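Local coordinates for putative uncharacterized protein (PDB 4KWY) that probably serves as an LptE-like outer-membrane lipoprotein that helps assemble lipopolysaccharide at the cell surface, at residues S8-V16 with R27-H36. Residues are numbered along the deposited sequence; the frame is centred on the assembly and turned at random.
Sequences SGLSSIETV and REQLDDALAH
His36 reaches across to the turn before strand 13-16 and donates from ND1 to the backbone O of Ser11, 2.6 Å away. The bond is fairly straight, 159° at the hydrogen, and the oxygen lies almost in the imidazole plane, at the ring edge. Glu14 CA sits over one face of this ring, 4.2 Å from its centroid, in a CH-pi contact. Glu14 CG, anti to the backbone N (chi1 -165°), passes beside the ring, 3.6 Å from NE2 of His36. The carboxylate is turned 51° from the ring plane, and its OE2 forms a salt bridge with Lys45. With an alanine at His36, the Ser11 carbonyl would probably lose this donor, and the backbone at Glu14 the ring that covers it.

Leu34 fills the inner side of the contact with its two methyl branches. CD2 meets CD2 of Leu10 at 3.5 Å, the side chains crossing at about a right angle; CD1 lies 4.0 Å from CG2 of Ile13. Nearer the other end of the strand, Thr15 directs CG2 at CD1 of Leu30 (3.8 Å) and also against CG of Arg27. Its buried OG1 has no hydrogen-bonding partner in the model, with CD1 of Leu34 3.7 Å away. Leu10 continues this apolar layer to Leu130 and Leu134 of helix 104-135.

Strand 13-16 and helix 27-34 run antiparallel, their axes 8.6 Å apart at closest approach. Helix 21-34 connects strand 13-17 to the parallel strand 44-50, so this is the strand-helix packing of a beta-alpha-beta crossover, here within the LptE-family fold.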
# COMPACT_ATOMS: atom_id res chain seq x y z
N SER A 8 -17.97 -5.48 -3.97
CA SER A 8 -18.83 -4.77 -3.02
C SER A 8 -18.23 -4.86 -1.60
O SER A 8 -18.37 -3.93 -0.80
CB SER A 8 -20.25 -5.35 -3.04
OG SER A 8 -21.04 -4.96 -1.94
N GLY A 9 -17.59 -6.00 -1.32
CA GLY A 9 -16.91 -6.28 -0.06
C GLY A 9 -15.61 -5.51 0.04
O GLY A 9 -15.29 -4.97 1.10
N LEU A 10 -14.86 -5.44 -1.07
CA LEU A 10 -13.58 -4.73 -1.12
C LEU A 10 -13.79 -3.24 -0.89
O LEU A 10 -13.03 -2.63 -0.14
CB LEU A 10 -12.83 -4.97 -2.44
CG LEU A 10 -12.15 -6.32 -2.63
CD1 LEU A 10 -11.86 -6.56 -4.08
CD2 LEU A 10 -10.88 -6.44 -1.79
N SER A 11 -14.85 -2.66 -1.49
CA SER A 11 -15.13 -1.24 -1.33
C SER A 11 -15.71 -0.94 0.06
O SER A 11 -15.80 0.23 0.42
CB SER A 11 -16.02 -0.71 -2.45
OG SER A 11 -17.24 -1.42 -2.58
N SER A 12 -16.05 -2.00 0.87
CA SER A 12 -16.53 -1.82 2.25
C SER A 12 -15.34 -1.70 3.23
O SER A 12 -15.54 -1.40 4.41
CB SER A 12 -17.46 -2.96 2.67
OG SER A 12 -16.75 -4.16 2.94
N ILE A 13 -14.09 -1.90 2.73
CA ILE A 13 -12.86 -1.82 3.53
C ILE A 13 -12.34 -0.36 3.58
O ILE A 13 -11.98 0.23 2.56
CB ILE A 13 -11.76 -2.79 3.03
CG1 ILE A 13 -12.22 -4.27 3.07
CG2 ILE A 13 -10.49 -2.62 3.84
CD1 ILE A 13 -11.29 -5.27 2.31
N GLU A 14 -12.27 0.18 4.79
CA GLU A 14 -11.74 1.51 5.02
C GLU A 14 -10.30 1.39 5.49
O GLU A 14 -10.01 0.76 6.51
CB GLU A 14 -12.58 2.24 6.05
CG GLU A 14 -12.33 3.72 6.09
CD GLU A 14 -13.25 4.38 7.09
OE1 GLU A 14 -14.44 4.60 6.76
OE2 GLU A 14 -12.81 4.60 8.24
N THR A 15 -9.40 1.98 4.72
CA THR A 15 -7.95 1.92 4.95
C THR A 15 -7.54 3.05 5.87
O THR A 15 -7.91 4.21 5.67
CB THR A 15 -7.23 1.90 3.61
OG1 THR A 15 -7.90 0.95 2.79
CG2 THR A 15 -5.77 1.48 3.73
N VAL A 16 -6.84 2.67 6.94
CA VAL A 16 -6.34 3.51 8.03
C VAL A 16 -4.80 3.45 8.03
O VAL A 16 -4.20 2.38 8.03
CB VAL A 16 -6.91 3.11 9.44
CG1 VAL A 16 -6.59 4.16 10.50
CG2 VAL A 16 -8.40 2.83 9.41
N ARG A 27 -2.30 4.16 1.30
CA ARG A 27 -3.73 4.34 1.59
C ARG A 27 -4.47 4.87 0.35
O ARG A 27 -5.52 4.34 -0.00
CB ARG A 27 -3.91 5.30 2.78
CG ARG A 27 -5.33 5.34 3.37
CD ARG A 27 -5.70 6.67 4.04
NE ARG A 27 -4.68 7.20 4.95
CZ ARG A 27 -3.99 8.33 4.75
NH1 ARG A 27 -4.22 9.07 3.67
NH2 ARG A 27 -3.06 8.71 5.62
N GLU A 28 -3.89 5.90 -0.31
CA GLU A 28 -4.39 6.53 -1.53
C GLU A 28 -4.52 5.48 -2.62
O GLU A 28 -5.57 5.41 -3.26
CB GLU A 28 -3.42 7.66 -1.96
CG GLU A 28 -4.03 8.72 -2.86
CD GLU A 28 -3.07 9.78 -3.38
OE1 GLU A 28 -1.94 9.42 -3.79
OE2 GLU A 28 -3.48 10.96 -3.42
N GLN A 29 -3.49 4.62 -2.79
CA GLN A 29 -3.47 3.55 -3.78
C GLN A 29 -4.49 2.48 -3.47
O GLN A 29 -5.10 1.96 -4.40
CB GLN A 29 -2.07 2.91 -3.87
CG GLN A 29 -1.07 3.68 -4.76
CD GLN A 29 -1.61 3.91 -6.14
OE1 GLN A 29 -2.02 2.98 -6.84
NE2 GLN A 29 -1.74 5.16 -6.52
N LEU A 30 -4.65 2.11 -2.19
CA LEU A 30 -5.61 1.10 -1.76
C LEU A 30 -7.05 1.63 -1.88
O LEU A 30 -7.91 0.88 -2.31
CB LEU A 30 -5.31 0.63 -0.33
CG LEU A 30 -4.26 -0.46 -0.17
CD1 LEU A 30 -3.81 -0.56 1.24
CD2 LEU A 30 -4.81 -1.82 -0.58
N ASP A 31 -7.31 2.92 -1.55
CA ASP A 31 -8.66 3.52 -1.70
C ASP A 31 -9.10 3.47 -3.16
O ASP A 31 -10.28 3.28 -3.44
CB ASP A 31 -8.72 4.98 -1.16
CG ASP A 31 -8.83 5.12 0.35
OD1 ASP A 31 -9.27 4.14 1.01
OD2 ASP A 31 -8.51 6.22 0.87
N ASP A 32 -8.13 3.57 -4.09
CA ASP A 32 -8.33 3.47 -5.53
C ASP A 32 -8.57 2.02 -5.96
O ASP A 32 -9.59 1.74 -6.61
CB ASP A 32 -7.10 4.04 -6.26
CG ASP A 32 -7.19 5.50 -6.66
OD1 ASP A 32 -7.85 6.28 -5.93
OD2 ASP A 32 -6.55 5.88 -7.67
N ALA A 33 -7.65 1.10 -5.61
CA ALA A 33 -7.72 -0.33 -5.90
C ALA A 33 -8.96 -1.01 -5.26
O ALA A 33 -9.60 -1.84 -5.90
CB ALA A 33 -6.44 -1.01 -5.43
N LEU A 34 -9.31 -0.63 -4.02
CA LEU A 34 -10.46 -1.18 -3.30
C LEU A 34 -11.78 -0.50 -3.71
O LEU A 34 -12.84 -1.09 -3.49
CB LEU A 34 -10.28 -1.09 -1.77
CG LEU A 34 -9.09 -1.87 -1.14
CD1 LEU A 34 -8.94 -1.54 0.33
CD2 LEU A 34 -9.21 -3.36 -1.33
N ALA A 35 -11.72 0.72 -4.31
CA ALA A 35 -12.87 1.54 -4.74
C ALA A 35 -13.73 2.02 -3.54
O ALA A 35 -14.94 2.26 -3.69
CB ALA A 35 -13.74 0.80 -5.76
N HIS A 36 -13.08 2.20 -2.37
CA HIS A 36 -13.76 2.69 -1.18
C HIS A 36 -13.94 4.21 -1.29
O HIS A 36 -12.96 4.96 -1.27
CB HIS A 36 -13.05 2.30 0.13
CG HIS A 36 -13.74 2.84 1.36
ND1 HIS A 36 -14.97 2.34 1.78
CD2 HIS A 36 -13.40 3.87 2.17
CE1 HIS A 36 -15.31 3.05 2.84
NE2 HIS A 36 -14.41 4.00 3.11